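Local coordinates for protein ornithine aminotransferase (Plasmodium falciparum, PDB 3LG0) that probably catalyses the pyridoxal-phosphate-dependent transfer of the delta-amino group of ornithine to 2-oxoglutarate, yielding glutamate semialdehyde and glutamate, at residues 91-96 with 301-306; 95-100 with 106-111; 267-272 with 291-296. All blocks are in the same frame, centred on the assembly; numbering follows the deposited sequence.

How the interactions relate
All three contacts lie on the same side of the chain's centre and reach the second subunit. Interactions 1 and 2 share helix 88-101: one face of it packs on helix 297-312, another on strand 105-109, outermost within this chain in its mixed sheet, and their centres are 7 Å apart. Interaction 1 is partly buried and joins two helices through sulfur, methyl and ring contacts; interaction 2 is fully buried and equally apolar. Interaction 3, also buried, is made by two loops and brings a phenol to an asparagine amide. Its 267-272 segment joins interaction 2 through the probable hydrogen bond from Met109 N to Ser272 O (2.8 Å) and meets interaction 1 where Ile302 packs on Tyr269.

Interaction 1: residues 91-96 with 301-306; sequences GVCERY and AICVEA
Cys93 and Cys303 each hold SG anti to the backbone N (chi1 -176° in Cys93, nearly the same in Cys303), and these matching torsions bring the two sulfurs together between helix 88-101 and helix 297-312. Val304 meets the other helix with both branches. Its CG1, likewise anti to the backbone N, is directed at Tyr96, while CG2 comes down on the backbone of Cys93, with Val304 CG2 3.5 Å from Cys93 CA. With CG2 at Cys93 and CG1 at Tyr96, three residues on, the valine spans nearly one turn of the partner helix.

At the Tyr96 end the geometry is that of a CH-pi contact: Val304 CG1 stands 4.1 Å from the centroid of the Tyr96 ring and 15° off its normal, hence over a face and displaced a little toward the rim at CG and CD1. The ring also packs on Leu307, Lys308 and Ile311 of helix 297-312. Around these contacts the helix segments run at 33° to each other, with axes 8.9 Å apart at closest approach. Cys93 CA and Val304 CA, 5.8 Å apart, mark the nearest backbone approach.

Around the cysteines, Met108 of strand 105-109 touches Cys93, and Leu264 and Ile271 touch Cys303, so the sulfurs are buried among apolar side chains. Cys93 SG and Cys303 SG are 3.9 Å apart, far beyond the length of a disulfide. The chemistry is therefore that of two unlinked sulfurs in van der Waals contact, with cohesion between the segments coming from dispersion and one methyl-on-ring contact.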
loop_
_atom_site.group_PDB
_atom_site.type_symbol
_atom_site.label_atom_id
_atom_site.label_comp_id
_atom_site.label_asym_id
_atom_site.label_seq_id
_atom_site.Cartn_x
_atom_site.Cartn_y
_atom_site.Cartn_z
ATOM N N GLY A 91 13.356 -12.463 5.886
ATOM C CA GLY A 91 13.354 -13.645 6.736
ATOM C C GLY A 91 13.681 -13.408 8.199
ATOM O O GLY A 91 13.155 -14.097 9.077
ATOM N N VAL A 92 14.547 -12.439 8.477
ATOM C CA VAL A 92 14.788 -12.043 9.866
ATOM C C VAL A 92 13.469 -11.550 10.468
ATOM O O VAL A 92 13.041 -12.036 11.508
ATOM C CB VAL A 92 15.856 -10.949 9.962
ATOM C CG1 VAL A 92 16.097 -10.554 11.410
ATOM C CG2 VAL A 92 17.151 -11.424 9.306
ATOM N N CYS A 93 12.806 -10.616 9.787
ATOM C CA CYS A 93 11.473 -10.173 10.211
ATOM C C CYS A 93 10.474 -11.334 10.412
ATOM O O CYS A 93 9.811 -11.417 11.440
ATOM C CB CYS A 93 10.910 -9.134 9.220
ATOM S SG CYS A 93 9.310 -8.419 9.710
ATOM N N GLU A 94 10.384 -12.249 9.446
ATOM C CA GLU A 94 9.379 -13.323 9.519
ATOM C C GLU A 94 9.598 -14.235 10.711
ATOM O O GLU A 94 8.640 -14.621 11.401
ATOM C CB GLU A 94 9.349 -14.147 8.230
ATOM C CG GLU A 94 8.946 -13.357 7.005
ATOM C CD GLU A 94 9.097 -14.149 5.717
ATOM O OE1 GLU A 94 9.930 -15.080 5.680
ATOM O OE2 GLU A 94 8.394 -13.839 4.737
ATOM N N ARG A 95 10.864 -14.582 10.940
ATOM C CA ARG A 95 11.255 -15.380 12.098
ATOM C C ARG A 95 10.908 -14.640 13.375
ATOM O O ARG A 95 10.297 -15.205 14.268
ATOM C CB ARG A 95 12.753 -15.680 12.057
ATOM C CG ARG A 95 13.251 -16.554 13.198
ATOM C CD ARG A 95 14.690 -16.977 12.963
ATOM N NE ARG A 95 15.584 -15.833 12.811
ATOM C CZ ARG A 95 16.868 -15.921 12.475
ATOM N NH1 ARG A 95 17.420 -17.106 12.244
ATOM N NH2 ARG A 95 17.604 -14.824 12.370
ATOM N N TYR A 96 11.298 -13.371 13.459
ATOM C CA TYR A 96 10.964 -12.550 14.624
ATOM C C TYR A 96 9.460 -12.543 14.933
ATOM O O TYR A 96 9.058 -12.800 16.067
ATOM C CB TYR A 96 11.486 -11.116 14.463
ATOM C CG TYR A 96 11.108 -10.247 15.629
ATOM C CD1 TYR A 96 11.927 -10.157 16.751
ATOM C CD2 TYR A 96 9.912 -9.545 15.633
ATOM C CE1 TYR A 96 11.565 -9.383 17.842
ATOM C CE2 TYR A 96 9.546 -8.764 16.712
ATOM C CZ TYR A 96 10.375 -8.688 17.817
ATOM O OH TYR A 96 10.006 -7.908 18.895
ATOM N N ALA A 301 13.067 -4.495 8.207
ATOM C CA ALA A 301 13.922 -3.974 9.279
ATOM C C ALA A 301 13.174 -3.031 10.204
ATOM O O ALA A 301 13.353 -3.089 11.424
ATOM C CB ALA A 301 15.161 -3.277 8.706
ATOM N N ILE A 302 12.349 -2.156 9.623
ATOM C CA ILE A 302 11.557 -1.196 10.396
ATOM C C ILE A 302 10.591 -1.928 11.314
ATOM O O ILE A 302 10.442 -1.580 12.483
ATOM C CB ILE A 302 10.757 -0.240 9.485
ATOM C CG1 ILE A 302 11.699 0.741 8.804
ATOM C CG2 ILE A 302 9.682 0.503 10.284
ATOM C CD1 ILE A 302 11.118 1.390 7.584
ATOM N N CYS A 303 9.940 -2.953 10.770
ATOM C CA CYS A 303 8.961 -3.717 11.531
ATOM C C CYS A 303 9.550 -4.372 12.796
ATOM O O CYS A 303 8.989 -4.245 13.878
ATOM C CB CYS A 303 8.268 -4.775 10.655
ATOM S SG CYS A 303 7.179 -5.805 11.638
ATOM N N VAL A 304 10.669 -5.081 12.663
ATOM C CA VAL A 304 11.308 -5.680 13.830
ATOM C C VAL A 304 11.639 -4.629 14.894
ATOM O O VAL A 304 11.341 -4.808 16.065
ATOM C CB VAL A 304 12.589 -6.462 13.458
ATOM C CG1 VAL A 304 13.285 -6.988 14.733
ATOM C CG2 VAL A 304 12.251 -7.623 12.521
ATOM N N GLU A 305 12.241 -3.521 14.483
ATOM C CA GLU A 305 12.616 -2.499 15.442
ATOM C C GLU A 305 11.402 -1.849 16.103
ATOM O O GLU A 305 11.429 -1.544 17.292
ATOM C CB GLU A 305 13.513 -1.431 14.816
ATOM C CG GLU A 305 13.970 -0.386 15.825
ATOM C CD GLU A 305 14.788 -0.998 16.962
ATOM O OE1 GLU A 305 15.453 -2.023 16.717
ATOM O OE2 GLU A 305 14.761 -0.468 18.093
ATOM N N ALA A 306 10.336 -1.647 15.339
ATOM C CA ALA A 306 9.137 -1.026 15.883
ATOM C C ALA A 306 8.521 -1.870 16.993
ATOM O O ALA A 306 8.014 -1.336 17.972
ATOM C CB ALA A 306 8.118 -0.756 14.764
#

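Interaction 2: residues 95-100 with 106-111; sequences RYLTNL and VLMMNT
Leu97 reaches from helix 88-101 toward Met108 on strand 105-109, which is outermost, within this chain, in the large mixed sheet of the fold type I PLP-dependent aminotransferase, the fold of class III. The contact is a helix-on-sheet packing: the axes of the short segments approach to 9.1 Å at an angle of 127°. The two elements follow each other closely in the chain, with only five residues separating the two segments.

From CB, which points at the strand, the Leu97 chain passes to CG, set anti to the carbonyl carbon (chi1 -74°), and there divides. CB and CG make no close approach to 106-111; the touching is left to CD1. That methyl, Leu97 CD1, lies 3.7 Å from Met108 SD, and Met108 CE also borders it. Leu97 CD1 also meets Val106 CG2 at 4.1 Å, so it rests on two residues two apart on the strand. Leu97 also packs on Leu307 of helix 297-312.

Met108 answers with a folded chain. Its CB is not directed at the helix, but bends at chi2 and chi3 bring the thioether round until it meets Leu97 tip to tip.

One residue further along the helix, Thr98 lies across Val106. Its hydroxyl turns back to its own helix, where the carbonyls of Glu94 and Arg95 are both in reach, and the methyl is thereby presented to the strand. Tyr20 of the second subunit packs on Thr98 as well. Apolar and polar atoms meet closely here, for Thr98 CG2 lies 3.7 Å from Val106 N, an amide whose residue makes backbone hydrogen bonds to the second subunit.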
loop_
_atom_site.group_PDB
_atom_site.type_symbol
_atom_site.label_atom_id
_atom_site.label_comp_id
_atom_site.label_asym_id
_atom_site.label_seq_id
_atom_site.Cartn_x
_atom_site.Cartn_y
_atom_site.Cartn_z
ATOM N N ARG A 95 10.864 -14.582 10.940
ATOM C CA ARG A 95 11.255 -15.380 12.098
ATOM C C ARG A 95 10.908 -14.640 13.375
ATOM O O ARG A 95 10.297 -15.205 14.268
ATOM C CB ARG A 95 12.753 -15.680 12.057
ATOM C CG ARG A 95 13.251 -16.554 13.198
ATOM C CD ARG A 95 14.690 -16.977 12.963
ATOM N NE ARG A 95 15.584 -15.833 12.811
ATOM C CZ ARG A 95 16.868 -15.921 12.475
ATOM N NH1 ARG A 95 17.420 -17.106 12.244
ATOM N NH2 ARG A 95 17.604 -14.824 12.370
ATOM N N TYR A 96 11.298 -13.371 13.459
ATOM C CA TYR A 96 10.964 -12.550 14.624
ATOM C C TYR A 96 9.460 -12.543 14.933
ATOM O O TYR A 96 9.058 -12.800 16.067
ATOM C CB TYR A 96 11.486 -11.116 14.463
ATOM C CG TYR A 96 11.108 -10.247 15.629
ATOM C CD1 TYR A 96 11.927 -10.157 16.751
ATOM C CD2 TYR A 96 9.912 -9.545 15.633
ATOM C CE1 TYR A 96 11.565 -9.383 17.842
ATOM C CE2 TYR A 96 9.546 -8.764 16.712
ATOM C CZ TYR A 96 10.375 -8.688 17.817
ATOM O OH TYR A 96 10.006 -7.908 18.895
ATOM N N LEU A 97 8.622 -12.275 13.929
ATOM C CA LEU A 97 7.184 -12.132 14.188
ATOM C C LEU A 97 6.499 -13.433 14.547
ATOM O O LEU A 97 5.607 -13.446 15.389
ATOM C CB LEU A 97 6.444 -11.525 12.989
ATOM C CG LEU A 97 6.598 -10.038 12.699
ATOM C CD1 LEU A 97 5.889 -9.716 11.388
ATOM C CD2 LEU A 97 6.043 -9.200 13.832
ATOM N N THR A 98 6.881 -14.516 13.874
ATOM C CA THR A 98 6.235 -15.805 14.109
ATOM C C THR A 98 6.541 -16.272 15.526
ATOM O O THR A 98 5.646 -16.727 16.247
ATOM C CB THR A 98 6.681 -16.885 13.094
ATOM O OG1 THR A 98 8.112 -16.886 12.995
ATOM C CG2 THR A 98 6.079 -16.623 11.711
ATOM N N ASN A 99 7.809 -16.151 15.918
ATOM C CA ASN A 99 8.219 -16.498 17.283
ATOM C C ASN A 99 7.495 -15.656 18.324
ATOM O O ASN A 99 6.920 -16.188 19.264
ATOM C CB ASN A 99 9.735 -16.395 17.458
ATOM C CG ASN A 99 10.495 -17.502 16.698
ATOM O OD1 ASN A 99 9.934 -18.558 16.368
ATOM N ND2 ASN A 99 11.780 -17.258 16.420
ATOM N N LEU A 100 7.493 -14.342 18.128
ATOM C CA LEU A 100 6.810 -13.432 19.037
ATOM C C LEU A 100 5.349 -13.774 19.289
ATOM O O LEU A 100 4.896 -13.768 20.439
ATOM C CB LEU A 100 6.918 -11.998 18.526
ATOM C CG LEU A 100 6.311 -10.914 19.422
ATOM C CD1 LEU A 100 6.907 -10.955 20.836
ATOM C CD2 LEU A 100 6.524 -9.549 18.790
ATOM N N VAL A 106 4.124 -16.174 8.603
ATOM C CA VAL A 106 3.636 -14.824 8.418
ATOM C C VAL A 106 3.780 -14.419 6.952
ATOM O O VAL A 106 4.666 -14.897 6.231
ATOM C CB VAL A 106 4.371 -13.816 9.346
ATOM C CG1 VAL A 106 5.779 -13.582 8.868
ATOM C CG2 VAL A 106 3.607 -12.476 9.426
ATOM N N LEU A 107 2.883 -13.538 6.523
ATOM C CA LEU A 107 2.880 -12.986 5.174
ATOM C C LEU A 107 2.866 -11.469 5.299
ATOM O O LEU A 107 1.925 -10.909 5.872
ATOM C CB LEU A 107 1.642 -13.509 4.436
ATOM C CG LEU A 107 1.096 -12.942 3.124
ATOM C CD1 LEU A 107 2.150 -12.324 2.231
ATOM C CD2 LEU A 107 0.356 -14.077 2.406
ATOM N N MET A 108 3.917 -10.811 4.798
ATOM C CA MET A 108 4.059 -9.351 4.922
ATOM C C MET A 108 3.445 -8.626 3.731
ATOM O O MET A 108 3.698 -8.983 2.589
ATOM C CB MET A 108 5.539 -8.921 5.016
ATOM C CG MET A 108 6.347 -9.564 6.118
ATOM S SD MET A 108 5.663 -9.319 7.763
ATOM C CE MET A 108 6.044 -7.588 8.045
ATOM N N MET A 109 2.688 -7.568 4.009
ATOM C CA MET A 109 2.150 -6.728 2.944
ATOM C C MET A 109 2.297 -5.249 3.308
ATOM O O MET A 109 2.963 -4.902 4.276
ATOM C CB MET A 109 0.690 -7.103 2.709
ATOM C CG MET A 109 0.318 -8.348 3.484
ATOM S SD MET A 109 -1.189 -9.104 2.915
ATOM C CE MET A 109 -0.737 -9.144 1.173
ATOM N N ASN A 110 1.661 -4.379 2.544
ATOM C CA ASN A 110 1.785 -2.950 2.781
ATOM C C ASN A 110 0.647 -2.362 3.618
ATOM O O ASN A 110 0.889 -1.689 4.621
ATOM C CB ASN A 110 1.898 -2.211 1.461
ATOM C CG ASN A 110 2.883 -2.865 0.511
ATOM O OD1 ASN A 110 4.085 -2.899 0.768
ATOM N ND2 ASN A 110 2.381 -3.352 -0.605
ATOM N N THR A 111 -0.593 -2.615 3.223
ATOM C CA THR A 111 -1.709 -1.888 3.836
ATOM C C THR A 111 -2.691 -2.783 4.578
ATOM O O THR A 111 -2.718 -3.984 4.373
ATOM C CB THR A 111 -2.483 -1.078 2.783
ATOM O OG1 THR A 111 -3.139 -1.978 1.881
ATOM C CG2 THR A 111 -1.536 -0.166 2.002
#

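Interaction 3: residues 267-272 with 291-296; sequences GHYPIS and STYGGN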
loop_
_atom_site.group_PDB
_atom_site.type_symbol
_atom_site.label_atom_id
_atom_site.label_comp_id
_atom_site.label_asym_id
_atom_site.label_seq_id
_atom_site.Cartn_x
_atom_site.Cartn_y
_atom_site.Cartn_z
ATOM N N GLY A 267 4.611 3.962 12.289
ATOM C CA GLY A 267 4.247 5.053 11.397
ATOM C C GLY A 267 5.300 5.441 10.385
ATOM O O GLY A 267 5.075 6.351 9.608
ATOM N N HIS A 268 6.435 4.751 10.355
ATOM C CA HIS A 268 7.515 5.124 9.442
ATOM C C HIS A 268 7.399 4.498 8.045
ATOM O O HIS A 268 8.191 4.816 7.161
ATOM C CB HIS A 268 8.875 4.753 10.031
ATOM C CG HIS A 268 9.312 5.635 11.156
ATOM N ND1 HIS A 268 8.672 5.649 12.379
ATOM C CD2 HIS A 268 10.328 6.527 11.252
ATOM C CE1 HIS A 268 9.275 6.514 13.179
ATOM N NE2 HIS A 268 10.282 7.059 12.519
ATOM N N TYR A 269 6.439 3.601 7.846
ATOM C CA TYR A 269 6.332 2.860 6.588
ATOM C C TYR A 269 5.013 2.088 6.565
ATOM O O TYR A 269 4.554 1.640 7.606
ATOM C CB TYR A 269 7.498 1.871 6.491
ATOM C CG TYR A 269 7.869 1.466 5.085
ATOM C CD1 TYR A 269 8.884 2.130 4.400
ATOM C CD2 TYR A 269 7.198 0.437 4.438
ATOM C CE1 TYR A 269 9.228 1.773 3.120
ATOM C CE2 TYR A 269 7.540 0.068 3.151
ATOM C CZ TYR A 269 8.552 0.747 2.495
ATOM O OH TYR A 269 8.898 0.392 1.220
ATOM N N PRO A 270 4.388 1.930 5.386
ATOM C CA PRO A 270 3.166 1.101 5.344
ATOM C C PRO A 270 3.474 -0.409 5.447
ATOM O O PRO A 270 4.092 -1.035 4.559
ATOM C CB PRO A 270 2.554 1.437 3.973
ATOM C CG PRO A 270 3.273 2.659 3.496
ATOM C CD PRO A 270 4.656 2.564 4.090
ATOM N N ILE A 271 3.066 -1.006 6.556
ATOM C CA ILE A 271 3.310 -2.434 6.752
ATOM C C ILE A 271 2.087 -3.127 7.350
ATOM O O ILE A 271 1.444 -2.606 8.248
ATOM C CB ILE A 271 4.502 -2.693 7.706
ATOM C CG1 ILE A 271 5.707 -1.799 7.369
ATOM C CG2 ILE A 271 4.899 -4.167 7.692
ATOM C CD1 ILE A 271 6.855 -1.986 8.339
ATOM N N SER A 272 1.787 -4.319 6.865
ATOM C CA SER A 272 0.733 -5.121 7.450
ATOM C C SER A 272 1.176 -6.579 7.353
ATOM O O SER A 272 2.160 -6.893 6.668
ATOM C CB SER A 272 -0.588 -4.886 6.706
ATOM O OG SER A 272 -0.520 -5.457 5.422
ATOM N N SER A 291 3.515 -7.029 -9.084
ATOM C CA SER A 291 4.684 -6.536 -8.365
ATOM C C SER A 291 4.272 -5.818 -7.067
ATOM O O SER A 291 3.152 -5.307 -6.957
ATOM C CB SER A 291 5.529 -5.623 -9.263
ATOM O OG SER A 291 4.791 -4.490 -9.685
ATOM N N THR A 292 5.183 -5.795 -6.091
ATOM C CA THR A 292 4.860 -5.292 -4.763
ATOM C C THR A 292 6.034 -4.647 -4.015
ATOM O O THR A 292 7.221 -4.860 -4.308
ATOM C CB THR A 292 4.270 -6.416 -3.846
ATOM O OG1 THR A 292 3.651 -7.426 -4.641
ATOM C CG2 THR A 292 3.240 -5.855 -2.853
ATOM N N TYR A 293 5.652 -3.852 -3.030
ATOM C CA TYR A 293 6.530 -3.366 -1.997
ATOM C C TYR A 293 6.413 -4.292 -0.810
ATOM O O TYR A 293 7.182 -4.188 0.137
ATOM C CB TYR A 293 6.123 -1.945 -1.584
ATOM C CG TYR A 293 6.768 -0.886 -2.442
ATOM C CD1 TYR A 293 6.243 -0.574 -3.686
ATOM C CD2 TYR A 293 7.903 -0.195 -2.010
ATOM C CE1 TYR A 293 6.830 0.393 -4.487
ATOM C CE2 TYR A 293 8.502 0.784 -2.813
ATOM C CZ TYR A 293 7.955 1.065 -4.053
ATOM O OH TYR A 293 8.501 2.023 -4.885
ATOM N N GLY A 294 5.442 -5.196 -0.859
ATOM C CA GLY A 294 5.171 -6.082 0.266
ATOM C C GLY A 294 6.353 -6.991 0.541
ATOM O O GLY A 294 6.820 -7.686 -0.354
ATOM N N GLY A 295 6.848 -6.977 1.774
ATOM C CA GLY A 295 7.986 -7.814 2.130
ATOM C C GLY A 295 9.334 -7.242 1.714
ATOM O O GLY A 295 10.335 -7.944 1.731
ATOM N N ASN A 296 9.377 -5.970 1.347
ATOM C CA ASN A 296 10.650 -5.351 0.998
ATOM C C ASN A 296 11.578 -5.262 2.233
ATOM O O ASN A 296 11.119 -5.196 3.372
ATOM C CB ASN A 296 10.430 -3.977 0.350
ATOM C CG ASN A 296 10.011 -2.920 1.355
ATOM O OD1 ASN A 296 10.828 -2.433 2.162
ATOM N ND2 ASN A 296 8.736 -2.561 1.322
#
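Tyr269 meets Tyr293 and Asn296 through the far end of its ring, and the path to it starts at Gly267, whose positive phi turns the chain into His268. At Tyr269 the side chain sets out toward 291-296, and CG lies anti to the backbone N (chi1 -156°), which carries OH across to the partner loop. Tyr269 OH stands at the edge of the Tyr293 ring, near its plane, 3.4 Å from Tyr293 CD2. It is also 3.0 Å from Asn296 ND2; the amide plane is 56° from that of the Tyr269 ring.

Asn296 ND2 points at Tyr293 O, though the modelled 2.5 Å is doubtfully short. The type II turn rests on the bond from Asn296 N to Tyr293 O (3.1 Å).

Both loops lie at the dimer interface near the cofactor lysine. The Tyr269 side chain, which meets Tyr269 of the second subunit, is about 11 Å from that of Lys262, by similarity the attachment site, and Ser291 OG is hydrogen-bonded to Lys262 NZ of the second subunit.

Tyr269 and Ile271 pack on helix 297-312, N-capped by Asn296, and at Ser272 the segment enters strand 272-276, paired with Met109 of strand 105-109.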